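PDB 5TV5: 6-carboxyhexanoate--CoA ligase from Aquifex aeolicus, which is a ligase of the BioW family, a single-chain alpha/beta protein whose mixed six-stranded sheet has helices packed against it. Local coordinates for residues Lys96-Leu101 and Ala177-Ser182; Val116-Glu121 and Gly214-Val219; Tyr187-Val192 and Tyr199-Pro204. All blocks are in the same frame, centred on the assembly; numbering follows the deposited sequence.

All three contacts lie on one mixed sheet. Contacts 1 and 2 are buried and share a neighbourhood: strands 177-181 and 214-219 adjoin, and helix 91-103 lies over both. Contact 3, a hairpin further across the sheet, is only partly buried. Their chemistry follows their place: contact 1 is wholly apolar, helix on strand; contact 2 is a parallel strand pair with apolar side chains on each face; contact 3 is an antiparallel pair that adds Thr189, Thr203, Tyr187 and Arg201 at its partly exposed end, with Tyr191 and Tyr199 buried. Glu178 ties them together: its OE2 forms a salt bridge with Arg215 NE and a hydrogen bond with Tyr191 OH.

Contact 1. Residues Lys96-Leu101 and Ala177-Ser182; sequences KAVEIL and AELCWS
This is a buried, purely apolar helix-on-sheet contact, in which Ala97, Val98 and Leu101 of helix 91-103 rest on Leu179 and Trp181 of strand 177-181, an inner strand of the mixed sheet. The axes of the two short segments come within 9.5 Å and run in nearly the same direction, 27° apart. Leu179 points at the helix, and its CD1 is the common meeting point: Leu101 CD1 lies 3.5 Å from Leu179 CD1, the two side chains sliding past each other in opposite directions. Val98 crosses Leu179 at about a right angle and brings CG2 to 3.6 Å from Leu179 CD1, and Ala97 CB touches the same methyl, Leu179 CD1, at 4.0 Å. Trp181 leaves its strand with CG between the backbone N and the carbonyl carbon (chi1 63°), and its six-membered ring comes nearer the helix than its CB direction suggests. Leu101 CD1 stands over one face of that ring in a CH-pi contact, 4.2 Å from the centroid and only 10° off the normal. Leu101 CB meets Trp181 CZ2 at 3.5 Å, whereas Val98 CG1 approaches in the ring plane, at the CH2 edge. The indole is also held from its polar side, since NE1 bonds to Leu212 O. Helix 73-85 borders the same cluster, with Arg77 touching both Val98 and Trp181. A helix laid almost along a strand, with an aliphatic row of the helix on the residues of one sheet face, is the layered packing of alpha/beta proteins.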
ATOM      1  N   LYS A  96     -16.706   6.886   5.192  1.00 34.18           N
ATOM      2  CA  LYS A  96     -16.122   8.141   4.725  1.00 38.26           C
ATOM      3  C   LYS A  96     -14.823   7.907   3.958  1.00 35.95           C
ATOM      4  O   LYS A  96     -14.524   8.635   3.001  1.00 34.29           O
ATOM      5  CB  LYS A  96     -15.886   9.074   5.920  1.00 38.36           C
ATOM      6  CG  LYS A  96     -15.484  10.485   5.533  1.00 37.72           C
ATOM      7  CD  LYS A  96     -16.694  11.262   5.044  1.00 47.14           C
ATOM      8  CE  LYS A  96     -16.282  12.417   4.128  1.00 52.26           C
ATOM      9  NZ  LYS A  96     -15.905  11.938   2.751  1.00 56.50           N
ATOM     10  N   ALA A  97     -14.045   6.902   4.366  1.00 32.58           N
ATOM     11  CA  ALA A  97     -12.841   6.538   3.635  1.00 31.99           C
ATOM     12  C   ALA A  97     -13.179   5.967   2.259  1.00 35.62           C
ATOM     13  O   ALA A  97     -12.550   6.329   1.256  1.00 34.87           O
ATOM     14  CB  ALA A  97     -12.032   5.537   4.453  1.00 29.68           C
ATOM     15  N   VAL A  98     -14.178   5.075   2.193  1.00 33.17           N
ATOM     16  CA  VAL A  98     -14.649   4.546   0.908  1.00 36.64           C
ATOM     17  C   VAL A  98     -15.136   5.680   0.002  1.00 37.35           C
ATOM     18  O   VAL A  98     -14.824   5.731  -1.196  1.00 33.93           O
ATOM     19  CB  VAL A  98     -15.751   3.493   1.138  1.00 33.19           C
ATOM     20  CG1 VAL A  98     -16.233   2.867  -0.184  1.00 28.78           C
ATOM     21  CG2 VAL A  98     -15.275   2.423   2.100  1.00 32.16           C
ATOM     22  N   GLU A  99     -15.898   6.615   0.566  1.00 37.01           N
ATOM     23  CA  GLU A  99     -16.399   7.734  -0.226  1.00 42.49           C
ATOM     24  C   GLU A  99     -15.257   8.540  -0.857  1.00 46.50           C
ATOM     25  O   GLU A  99     -15.319   8.894  -2.043  1.00 48.27           O
ATOM     26  CB  GLU A  99     -17.299   8.612   0.654  1.00 42.58           C
ATOM     27  CG  GLU A  99     -17.391  10.074   0.226  1.00 52.80           C
ATOM     28  CD  GLU A  99     -18.468  10.337  -0.817  1.00 63.14           C
ATOM     29  OE1 GLU A  99     -19.126   9.370  -1.285  1.00 59.77           O
ATOM     30  OE2 GLU A  99     -18.657  11.528  -1.161  1.00 62.95           O
ATOM     31  N   ILE A 100     -14.198   8.819  -0.087  1.00 44.22           N
ATOM     32  CA  ILE A 100     -13.085   9.629  -0.585  1.00 45.72           C
ATOM     33  C   ILE A 100     -12.388   8.945  -1.761  1.00 40.54           C
ATOM     34  O   ILE A 100     -12.025   9.597  -2.748  1.00 40.00           O
ATOM     35  CB  ILE A 100     -12.097   9.926   0.562  1.00 41.95           C
ATOM     36  CG1 ILE A 100     -12.669  10.985   1.504  1.00 41.82           C
ATOM     37  CG2 ILE A 100     -10.739  10.341   0.014  1.00 33.82           C
ATOM     38  CD1 ILE A 100     -11.785  11.271   2.694  1.00 40.86           C
ATOM     39  N   LEU A 101     -12.172   7.631  -1.671  1.00 36.22           N
ATOM     40  CA  LEU A 101     -11.406   6.944  -2.711  1.00 40.56           C
ATOM     41  C   LEU A 101     -12.189   6.865  -4.016  1.00 43.75           C
ATOM     42  O   LEU A 101     -11.669   7.211  -5.088  1.00 42.49           O
ATOM     43  CB  LEU A 101     -11.008   5.543  -2.244  1.00 34.72           C
ATOM     44  CG  LEU A 101     -10.068   5.481  -1.046  1.00 33.20           C
ATOM     45  CD1 LEU A 101      -9.862   4.039  -0.609  1.00 27.71           C
ATOM     46  CD2 LEU A 101      -8.749   6.153  -1.362  1.00 26.33           C
ATOM     47  N   ALA A 177      -5.825   0.171  10.785  1.00 23.81           N
ATOM     48  CA  ALA A 177      -6.443  -0.590   9.708  1.00 26.68           C
ATOM     49  C   ALA A 177      -6.316   0.190   8.402  1.00 28.04           C
ATOM     50  O   ALA A 177      -6.182   1.420   8.402  1.00 26.76           O
ATOM     51  CB  ALA A 177      -7.907  -0.892  10.026  1.00 27.23           C
ATOM     52  N   GLU A 178      -6.374  -0.541   7.282  1.00 26.74           N
ATOM     53  CA  GLU A 178      -6.171   0.044   5.957  1.00 26.83           C
ATOM     54  C   GLU A 178      -7.320  -0.309   5.014  1.00 25.03           C
ATOM     55  O   GLU A 178      -7.922  -1.380   5.109  1.00 25.18           O
ATOM     56  CB  GLU A 178      -4.820  -0.418   5.345  1.00 28.88           C
ATOM     57  CG  GLU A 178      -4.514   0.152   3.948  1.00 26.93           C
ATOM     58  CD  GLU A 178      -3.094  -0.144   3.459  1.00 26.23           C
ATOM     59  OE1 GLU A 178      -2.268  -0.672   4.239  1.00 20.36           O
ATOM     60  OE2 GLU A 178      -2.812   0.190   2.284  1.00 27.88           O
ATOM     61  N   LEU A 179      -7.618   0.623   4.110  1.00 23.24           N
ATOM     62  CA  LEU A 179      -8.566   0.458   3.014  1.00 24.54           C
ATOM     63  C   LEU A 179      -7.817   0.759   1.728  1.00 27.32           C
ATOM     64  O   LEU A 179      -7.350   1.890   1.543  1.00 27.22           O
ATOM     65  CB  LEU A 179      -9.754   1.418   3.150  1.00 25.12           C
ATOM     66  CG  LEU A 179     -11.125   1.158   2.511  1.00 28.84           C
ATOM     67  CD1 LEU A 179     -11.719   2.443   1.938  1.00 26.51           C
ATOM     68  CD2 LEU A 179     -11.122   0.011   1.489  1.00 23.68           C
ATOM     69  N   CYS A 180      -7.710  -0.235   0.838  1.00 28.41           N
ATOM     70  CA  CYS A 180      -6.934  -0.079  -0.395  1.00 32.61           C
ATOM     71  C   CYS A 180      -7.582  -0.798  -1.575  1.00 31.90           C
ATOM     72  O   CYS A 180      -8.003  -1.952  -1.446  1.00 30.88           O
ATOM     73  CB  CYS A 180      -5.500  -0.607  -0.215  1.00 31.29           C
ATOM     74  SG  CYS A 180      -4.532  -0.688  -1.758  1.00 31.34           S
ATOM     75  N   TRP A 181      -7.655  -0.107  -2.719  1.00 31.13           N
ATOM     76  CA  TRP A 181      -7.825  -0.749  -4.019  1.00 33.93           C
ATOM     77  C   TRP A 181      -7.044   0.008  -5.093  1.00 34.81           C
ATOM     78  O   TRP A 181      -6.836   1.222  -5.004  1.00 31.21           O
ATOM     79  CB  TRP A 181      -9.299  -0.882  -4.434  1.00 34.78           C
ATOM     80  CG  TRP A 181     -10.076   0.384  -4.633  1.00 34.21           C
ATOM     81  CD1 TRP A 181      -9.995   1.248  -5.685  1.00 33.40           C
ATOM     82  CD2 TRP A 181     -11.114   0.884  -3.781  1.00 35.03           C
ATOM     83  NE1 TRP A 181     -10.907   2.273  -5.527  1.00 34.94           N
ATOM     84  CE2 TRP A 181     -11.605   2.066  -4.367  1.00 31.45           C
ATOM     85  CE3 TRP A 181     -11.670   0.449  -2.573  1.00 32.66           C
ATOM     86  CZ2 TRP A 181     -12.621   2.814  -3.783  1.00 34.81           C
ATOM     87  CZ3 TRP A 181     -12.678   1.193  -2.000  1.00 27.01           C
ATOM     88  CH2 TRP A 181     -13.143   2.359  -2.603  1.00 32.77           C
ATOM     89  N   SER A 182      -6.612  -0.739  -6.112  1.00 36.49           N
ATOM     90  CA  SER A 182      -5.740  -0.213  -7.161  1.00 37.17           C
ATOM     91  C   SER A 182      -6.411   0.936  -7.908  1.00 34.91           C
ATOM     92  O   SER A 182      -7.637   1.049  -7.954  1.00 37.13           O
ATOM     93  CB  SER A 182      -5.369  -1.338  -8.144  1.00 38.35           C
ATOM     94  OG  SER A 182      -4.303  -0.998  -9.013  1.00 32.62           O
TER

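Contact 2. Residues Val116-Glu121 and Gly214-Val219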
ATOM      1  N   VAL A 116      -4.189   8.688   2.118  1.00 28.18           N
ATOM      2  CA  VAL A 116      -4.911   9.510   3.076  1.00 27.62           C
ATOM      3  C   VAL A 116      -4.662   8.955   4.471  1.00 29.80           C
ATOM      4  O   VAL A 116      -4.641   7.731   4.675  1.00 26.01           O
ATOM      5  CB  VAL A 116      -6.415   9.527   2.745  1.00 30.91           C
ATOM      6  CG1 VAL A 116      -7.233  10.222   3.851  1.00 26.48           C
ATOM      7  CG2 VAL A 116      -6.655  10.191   1.395  1.00 31.46           C
ATOM      8  N   LEU A 117      -4.438   9.858   5.438  1.00 29.32           N
ATOM      9  CA  LEU A 117      -4.361   9.516   6.858  1.00 30.88           C
ATOM     10  C   LEU A 117      -5.619  10.049   7.531  1.00 30.30           C
ATOM     11  O   LEU A 117      -5.779  11.263   7.702  1.00 29.58           O
ATOM     12  CB  LEU A 117      -3.101  10.080   7.509  1.00 30.02           C
ATOM     13  CG  LEU A 117      -1.785   9.725   6.816  1.00 26.86           C
ATOM     14  CD1 LEU A 117      -0.629  10.350   7.575  1.00 28.50           C
ATOM     15  CD2 LEU A 117      -1.610   8.226   6.709  1.00 24.15           C
ATOM     16  N   MET A 118      -6.513   9.140   7.892  1.00 27.74           N
ATOM     17  CA  MET A 118      -7.828   9.497   8.394  1.00 29.39           C
ATOM     18  C   MET A 118      -7.838   9.359   9.905  1.00 32.13           C
ATOM     19  O   MET A 118      -7.367   8.349  10.449  1.00 31.87           O
ATOM     20  CB  MET A 118      -8.917   8.617   7.772  1.00 29.80           C
ATOM     21  CG  MET A 118     -10.318   8.862   8.345  1.00 33.55           C
ATOM     22  SD  MET A 118     -11.633   8.250   7.278  1.00 32.64           S
ATOM     23  CE  MET A 118     -11.583   9.491   5.976  1.00 28.39           C
ATOM     24  N   ASP A 119      -8.370  10.375  10.573  1.00 30.78           N
ATOM     25  CA  ASP A 119      -8.625  10.279  11.997  1.00 32.08           C
ATOM     26  C   ASP A 119      -9.595   9.137  12.266  1.00 34.14           C
ATOM     27  O   ASP A 119     -10.729   9.140  11.778  1.00 41.08           O
ATOM     28  CB  ASP A 119      -9.189  11.602  12.513  1.00 36.20           C
ATOM     29  CG  ASP A 119      -9.418  11.587  14.013  1.00 34.98           C
ATOM     30  OD1 ASP A 119     -10.437  11.027  14.454  1.00 35.56           O
ATOM     31  OD2 ASP A 119      -8.568  12.111  14.754  1.00 40.69           O
ATOM     32  N   ILE A 120      -9.154   8.154  13.045  1.00 28.13           N
ATOM     33  CA  ILE A 120      -9.971   6.968  13.262  1.00 33.08           C
ATOM     34  C   ILE A 120     -11.236   7.258  14.062  1.00 35.29           C
ATOM     35  O   ILE A 120     -12.159   6.442  14.069  1.00 34.78           O
ATOM     36  CB  ILE A 120      -9.067   5.909  13.924  1.00 29.60           C
ATOM     37  CG1 ILE A 120      -9.729   4.544  13.931  1.00 23.43           C
ATOM     38  CG2 ILE A 120      -8.665   6.343  15.310  1.00 27.21           C
ATOM     39  CD1 ILE A 120      -8.750   3.466  14.080  1.00 23.83           C
ATOM     40  N   GLU A 121     -11.319   8.417  14.711  1.00 39.01           N
ATOM     41  CA  GLU A 121     -12.471   8.792  15.525  1.00 36.82           C
ATOM     42  C   GLU A 121     -13.444   9.743  14.825  1.00 38.65           C
ATOM     43  O   GLU A 121     -14.658   9.636  15.044  1.00 36.40           O
ATOM     44  CB  GLU A 121     -11.995   9.442  16.828  1.00 35.06           C
ATOM     45  CG  GLU A 121     -11.250   8.523  17.786  1.00 37.19           C
ATOM     46  CD  GLU A 121     -10.644   9.291  18.945  1.00 39.00           C
ATOM     47  OE1 GLU A 121     -10.266  10.470  18.735  1.00 38.52           O
ATOM     48  OE2 GLU A 121     -10.541   8.727  20.060  1.00 44.92           O
ATOM     49  N   GLY A 214      -6.994   4.026  -4.539  1.00 36.47           N
ATOM     50  CA  GLY A 214      -5.971   4.479  -3.603  1.00 30.89           C
ATOM     51  C   GLY A 214      -5.960   3.817  -2.230  1.00 32.74           C
ATOM     52  O   GLY A 214      -6.402   2.671  -2.074  1.00 30.43           O
ATOM     53  N   ARG A 215      -5.461   4.534  -1.212  1.00 32.05           N
ATOM     54  CA  ARG A 215      -5.294   3.978   0.128  1.00 29.91           C
ATOM     55  C   ARG A 215      -5.773   4.952   1.198  1.00 31.80           C
ATOM     56  O   ARG A 215      -5.573   6.165   1.077  1.00 34.16           O
ATOM     57  CB  ARG A 215      -3.829   3.636   0.396  1.00 27.60           C
ATOM     58  CG  ARG A 215      -3.343   2.329  -0.195  1.00 28.56           C
ATOM     59  CD  ARG A 215      -1.846   2.171   0.054  1.00 28.52           C
ATOM     60  NE  ARG A 215      -1.401   0.795  -0.102  1.00 26.53           N
ATOM     61  CZ  ARG A 215      -1.052   0.267  -1.274  1.00 35.24           C
ATOM     62  NH1 ARG A 215      -1.111   1.025  -2.367  1.00 35.63           N
ATOM     63  NH2 ARG A 215      -0.659  -1.009  -1.361  1.00 29.28           N
ATOM     64  N   VAL A 216      -6.383   4.423   2.262  1.00 26.84           N
ATOM     65  CA  VAL A 216      -6.738   5.210   3.438  1.00 21.50           C
ATOM     66  C   VAL A 216      -6.186   4.511   4.664  1.00 23.80           C
ATOM     67  O   VAL A 216      -6.444   3.318   4.865  1.00 24.71           O
ATOM     68  CB  VAL A 216      -8.255   5.410   3.591  1.00 24.43           C
ATOM     69  CG1 VAL A 216      -8.577   5.891   5.017  1.00 23.40           C
ATOM     70  CG2 VAL A 216      -8.746   6.429   2.580  1.00 26.95           C
ATOM     71  N   TYR A 217      -5.436   5.254   5.489  1.00 24.39           N
ATOM     72  CA  TYR A 217      -4.825   4.728   6.705  1.00 23.08           C
ATOM     73  C   TYR A 217      -5.603   5.251   7.905  1.00 23.36           C
ATOM     74  O   TYR A 217      -5.612   6.459   8.166  1.00 27.20           O
ATOM     75  CB  TYR A 217      -3.351   5.119   6.818  1.00 23.88           C
ATOM     76  CG  TYR A 217      -2.393   4.509   5.817  1.00 25.78           C
ATOM     77  CD1 TYR A 217      -2.801   3.514   4.917  1.00 26.68           C
ATOM     78  CD2 TYR A 217      -1.063   4.913   5.780  1.00 22.40           C
ATOM     79  CE1 TYR A 217      -1.912   2.956   4.004  1.00 24.25           C
ATOM     80  CE2 TYR A 217      -0.171   4.368   4.868  1.00 24.42           C
ATOM     81  CZ  TYR A 217      -0.593   3.386   3.984  1.00 28.00           C
ATOM     82  OH  TYR A 217       0.314   2.843   3.087  1.00 25.77           O
ATOM     83  N   PHE A 218      -6.260   4.344   8.621  1.00 22.62           N
ATOM     84  CA  PHE A 218      -6.987   4.699   9.832  1.00 25.53           C
ATOM     85  C   PHE A 218      -6.003   4.769  10.987  1.00 25.09           C
ATOM     86  O   PHE A 218      -5.367   3.767  11.334  1.00 23.95           O
ATOM     87  CB  PHE A 218      -8.096   3.690  10.121  1.00 28.36           C
ATOM     88  CG  PHE A 218      -9.136   3.623   9.042  1.00 31.65           C
ATOM     89  CD1 PHE A 218     -10.215   4.498   9.057  1.00 27.17           C
ATOM     90  CD2 PHE A 218      -9.021   2.700   7.992  1.00 25.25           C
ATOM     91  CE1 PHE A 218     -11.173   4.449   8.059  1.00 30.32           C
ATOM     92  CE2 PHE A 218      -9.974   2.646   7.002  1.00 23.98           C
ATOM     93  CZ  PHE A 218     -11.053   3.516   7.033  1.00 26.80           C
ATOM     94  N   VAL A 219      -5.855   5.961  11.558  1.00 25.99           N
ATOM     95  CA  VAL A 219      -4.797   6.223  12.523  1.00 27.74           C
ATOM     96  C   VAL A 219      -5.378   7.012  13.678  1.00 23.66           C
ATOM     97  O   VAL A 219      -6.369   7.729  13.528  1.00 25.52           O
ATOM     98  CB  VAL A 219      -3.609   6.972  11.883  1.00 25.99           C
ATOM     99  CG1 VAL A 219      -2.742   6.000  11.062  1.00 24.33           C
ATOM    100  CG2 VAL A 219      -4.124   8.089  10.998  1.00 25.59           C
TER
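Met118 sets its CG anti to the backbone N (chi1 175°) and Phe218 sets its own anti to the carbonyl carbon (chi1 -62°), which lays the two side chains side by side, pointing the same way. Met118 SD then comes to 3.9 Å from Phe218 CE1, a Met-aromatic contact that meets the ring obliquely. On the other sheet face Leu117 brings CD2 to 3.5 Å from Tyr217 CD2. Between the two faces, strands 116-119 and 214-219 pair in parallel. Tyr217 is gripped by both of its main-chain polar atoms: its N gives to Val116 O at 2.7 Å, and its O accepts from Met118 N at 2.8 Å. Val116 N to Arg215 O and Val219 N to Met118 O extend the ladder, and Ile120 N to Val219 O, at 2.9 Å, carries it past the end of the strand. There Asp119 OD1 accepts from Glu121 N at 2.8 Å, closing an Asx turn, and also bonds Thr122 N. Val116 CB rests on Val216 CG2 at 3.9 Å, and Ile120 CD1 reaches Phe218 CB. Val216, Met118 and Phe218 meet helix 91-103, while Leu117 and Tyr217 meet helix 224-233; Tyr217 OH finds its partner in Thr136 OG1. Strand 116-119 is outermost in the sheet, and the amide of Leu117 bonds to Glu127 OE1. Main-chain hydrogen bonds thus fix the parallel register, while the buried side chains join the sheet to helices on both faces by apolar contact.

Contact 3. Residues Tyr187-Val192 and Tyr199-Pro204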
ATOM      1  N   TYR A 187      -7.595  -3.636 -12.784  1.00 43.51           N
ATOM      2  CA  TYR A 187      -7.512  -4.381 -11.532  1.00 39.18           C
ATOM      3  C   TYR A 187      -8.629  -3.894 -10.612  1.00 40.67           C
ATOM      4  O   TYR A 187      -8.798  -2.686 -10.417  1.00 47.38           O
ATOM      5  CB  TYR A 187      -6.138  -4.211 -10.869  1.00 32.78           C
ATOM      6  CG  TYR A 187      -5.690  -5.381  -9.990  1.00 31.74           C
ATOM      7  CD1 TYR A 187      -4.914  -6.415 -10.506  1.00 26.77           C
ATOM      8  CD2 TYR A 187      -6.039  -5.447  -8.640  1.00 30.16           C
ATOM      9  CE1 TYR A 187      -4.492  -7.487  -9.696  1.00 30.93           C
ATOM     10  CE2 TYR A 187      -5.625  -6.516  -7.819  1.00 26.40           C
ATOM     11  CZ  TYR A 187      -4.854  -7.536  -8.350  1.00 31.53           C
ATOM     12  OH  TYR A 187      -4.445  -8.608  -7.556  1.00 24.96           O
ATOM     13  N   VAL A 188      -9.413  -4.830 -10.079  1.00 31.73           N
ATOM     14  CA  VAL A 188     -10.586  -4.515  -9.277  1.00 34.10           C
ATOM     15  C   VAL A 188     -10.572  -5.219  -7.928  1.00 36.69           C
ATOM     16  O   VAL A 188     -11.505  -5.039  -7.133  1.00 34.90           O
ATOM     17  CB  VAL A 188     -11.885  -4.836 -10.042  1.00 39.88           C
ATOM     18  CG1 VAL A 188     -12.002  -3.932 -11.262  1.00 36.44           C
ATOM     19  CG2 VAL A 188     -11.954  -6.333 -10.420  1.00 32.01           C
ATOM     20  N   THR A 189      -9.532  -5.995  -7.639  1.00 33.07           N
ATOM     21  CA  THR A 189      -9.341  -6.607  -6.334  1.00 34.50           C
ATOM     22  C   THR A 189      -8.568  -5.661  -5.415  1.00 33.01           C
ATOM     23  O   THR A 189      -7.534  -5.104  -5.805  1.00 30.68           O
ATOM     24  CB  THR A 189      -8.605  -7.937  -6.497  1.00 31.78           C
ATOM     25  OG1 THR A 189      -9.406  -8.807  -7.309  1.00 37.12           O
ATOM     26  CG2 THR A 189      -8.317  -8.608  -5.156  1.00 29.99           C
ATOM     27  N   GLY A 190      -9.086  -5.467  -4.204  1.00 33.90           N
ATOM     28  CA  GLY A 190      -8.420  -4.662  -3.195  1.00 30.10           C
ATOM     29  C   GLY A 190      -8.511  -5.316  -1.833  1.00 30.70           C
ATOM     30  O   GLY A 190      -8.813  -6.513  -1.751  1.00 29.49           O
ATOM     31  N   TYR A 191      -8.270  -4.567  -0.757  1.00 27.63           N
ATOM     32  CA  TYR A 191      -8.282  -5.188   0.557  1.00 27.17           C
ATOM     33  C   TYR A 191      -8.641  -4.186   1.655  1.00 29.73           C
ATOM     34  O   TYR A 191      -8.678  -2.966   1.463  1.00 30.63           O
ATOM     35  CB  TYR A 191      -6.921  -5.841   0.867  1.00 28.53           C
ATOM     36  CG  TYR A 191      -5.773  -4.851   0.914  1.00 30.85           C
ATOM     37  CD1 TYR A 191      -5.498  -4.121   2.075  1.00 29.93           C
ATOM     38  CD2 TYR A 191      -4.964  -4.644  -0.199  1.00 29.29           C
ATOM     39  CE1 TYR A 191      -4.455  -3.192   2.109  1.00 31.32           C
ATOM     40  CE2 TYR A 191      -3.916  -3.737  -0.174  1.00 30.58           C
ATOM     41  CZ  TYR A 191      -3.668  -3.008   0.981  1.00 31.73           C
ATOM     42  OH  TYR A 191      -2.635  -2.109   1.005  1.00 27.16           O
ATOM     43  N   VAL A 192      -8.916  -4.739   2.821  1.00 29.11           N
ATOM     44  CA  VAL A 192      -8.787  -4.034   4.079  1.00 29.58           C
ATOM     45  C   VAL A 192      -7.876  -4.893   4.943  1.00 30.12           C
ATOM     46  O   VAL A 192      -7.943  -6.126   4.894  1.00 28.13           O
ATOM     47  CB  VAL A 192     -10.154  -3.775   4.753  1.00 28.56           C
ATOM     48  CG1 VAL A 192     -10.987  -2.827   3.890  1.00 27.51           C
ATOM     49  CG2 VAL A 192     -10.909  -5.079   4.990  1.00 27.21           C
ATOM     50  N   TYR A 199      -5.454  -9.729   6.482  1.00 33.96           N
ATOM     51  CA  TYR A 199      -5.469  -9.177   5.121  1.00 33.41           C
ATOM     52  C   TYR A 199      -6.687  -9.735   4.381  1.00 31.31           C
ATOM     53  O   TYR A 199      -6.778 -10.943   4.134  1.00 29.89           O
ATOM     54  CB  TYR A 199      -4.170  -9.517   4.389  1.00 28.92           C
ATOM     55  CG  TYR A 199      -4.024  -8.938   2.991  1.00 30.68           C
ATOM     56  CD1 TYR A 199      -3.784  -7.585   2.802  1.00 32.79           C
ATOM     57  CD2 TYR A 199      -4.079  -9.748   1.856  1.00 30.82           C
ATOM     58  CE1 TYR A 199      -3.617  -7.046   1.523  1.00 29.66           C
ATOM     59  CE2 TYR A 199      -3.921  -9.211   0.575  1.00 27.32           C
ATOM     60  CZ  TYR A 199      -3.692  -7.859   0.421  1.00 26.42           C
ATOM     61  OH  TYR A 199      -3.530  -7.318  -0.831  1.00 26.02           O
ATOM     62  N   VAL A 200      -7.611  -8.854   4.015  1.00 31.05           N
ATOM     63  CA  VAL A 200      -8.918  -9.273   3.535  1.00 29.08           C
ATOM     64  C   VAL A 200      -9.082  -8.892   2.077  1.00 27.53           C
ATOM     65  O   VAL A 200      -9.588  -7.807   1.766  1.00 28.44           O
ATOM     66  CB  VAL A 200     -10.041  -8.644   4.383  1.00 31.32           C
ATOM     67  CG1 VAL A 200     -11.392  -9.250   4.006  1.00 30.50           C
ATOM     68  CG2 VAL A 200      -9.738  -8.785   5.879  1.00 27.10           C
ATOM     69  N   ARG A 201      -8.696  -9.794   1.176  1.00 30.64           N
ATOM     70  CA  ARG A 201      -8.866  -9.544  -0.250  1.00 29.52           C
ATOM     71  C   ARG A 201     -10.344  -9.542  -0.614  1.00 30.84           C
ATOM     72  O   ARG A 201     -11.092 -10.448  -0.228  1.00 30.13           O
ATOM     73  CB  ARG A 201      -8.121 -10.595  -1.051  1.00 32.88           C
ATOM     74  CG  ARG A 201      -6.756 -10.901  -0.454  1.00 35.06           C
ATOM     75  CD  ARG A 201      -5.927 -11.785  -1.369  1.00 32.14           C
ATOM     76  NE  ARG A 201      -5.764 -11.182  -2.691  1.00 27.48           N
ATOM     77  CZ  ARG A 201      -6.340 -11.648  -3.795  1.00 30.49           C
ATOM     78  NH1 ARG A 201      -7.119 -12.721  -3.716  1.00 26.85           N
ATOM     79  NH2 ARG A 201      -6.135 -11.044  -4.966  1.00 32.25           N
ATOM     80  N   ILE A 202     -10.758  -8.512  -1.351  1.00 31.36           N
ATOM     81  CA  ILE A 202     -12.154  -8.269  -1.693  1.00 32.93           C
ATOM     82  C   ILE A 202     -12.237  -7.923  -3.176  1.00 36.32           C
ATOM     83  O   ILE A 202     -11.548  -7.007  -3.644  1.00 33.94           O
ATOM     84  CB  ILE A 202     -12.762  -7.141  -0.832  1.00 36.06           C
ATOM     85  CG1 ILE A 202     -12.668  -7.482   0.663  1.00 35.60           C
ATOM     86  CG2 ILE A 202     -14.201  -6.920  -1.190  1.00 36.27           C
ATOM     87  CD1 ILE A 202     -13.147  -6.385   1.589  1.00 26.35           C
ATOM     88  N   THR A 203     -13.070  -8.661  -3.916  1.00 44.40           N
ATOM     89  CA  THR A 203     -13.210  -8.427  -5.360  1.00 42.36           C
ATOM     90  C   THR A 203     -14.607  -7.911  -5.675  1.00 40.23           C
ATOM     91  O   THR A 203     -15.532  -8.225  -4.931  1.00 36.07           O
ATOM     92  CB  THR A 203     -12.917  -9.674  -6.174  1.00 43.01           C
ATOM     93  OG1 THR A 203     -11.966 -10.485  -5.471  1.00 42.66           O
ATOM     94  CG2 THR A 203     -12.342  -9.256  -7.535  1.00 39.49           C
ATOM     95  N   PRO A 204     -14.772  -7.318  -6.880  1.00 44.18           N
ATOM     96  CA  PRO A 204     -15.106  -5.957  -7.339  1.00 40.93           C
ATOM     97  C   PRO A 204     -15.180  -4.908  -6.254  1.00 40.56           C
ATOM     98  O   PRO A 204     -16.266  -4.733  -5.729  1.00 40.01           O
ATOM     99  CB  PRO A 204     -16.489  -6.116  -7.992  1.00 40.59           C
ATOM    100  CG  PRO A 204     -16.994  -7.426  -7.522  1.00 42.03           C
ATOM    101  CD  PRO A 204     -15.718  -8.251  -7.515  1.00 49.66           C
TER
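Arg201 of strand 198-203 reaches to Thr189 and Tyr187, in the loop that leads into strand 190-194. Its CB starts beside the partner strand, 4.2 Å from Gly190 O; CG and CD then carry the chain outward, and a bend at chi3 (57°) sets NE so that the guanidinium turns back toward segment 187-192. Thr189 CG2 sits over one face of that group, 3.9 Å from Arg201 CZ and 3.3 Å from Arg201 NH2. At its edge, near its plane, lies Tyr187 OH, 3.9 Å from NH2 and itself hydrogen-bonded to Thr157. The remaining tip atom, NH1, makes a weak bond to Thr67 OG1. The Tyr187 ring is turned steeply to the guanidinium, the planes 71° apart. Next to Arg201 in the ladder, Gly190 and Ile202 form an antiparallel hydrogen-bonded pair: Gly190 N gives to Ile202 O at 3.0 Å, and Ile202 N to Gly190 O at 2.8 Å. Toward the turn the pairing is looser: Val200 N still gives to Val192 O, but Val192 N to Val200 O is weak. Val192 CG2 packs on Val200 CB at 3.7 Å. The oblique meeting of the Tyr191 and Tyr199 rings is doubtful in detail. The hairpin fits between two helices, Val192 and Ile202 meeting helix 73-85 and Tyr191 and Tyr199 meeting helix 158-172, while strands 177-181 and 65-69 flank it within the sheet.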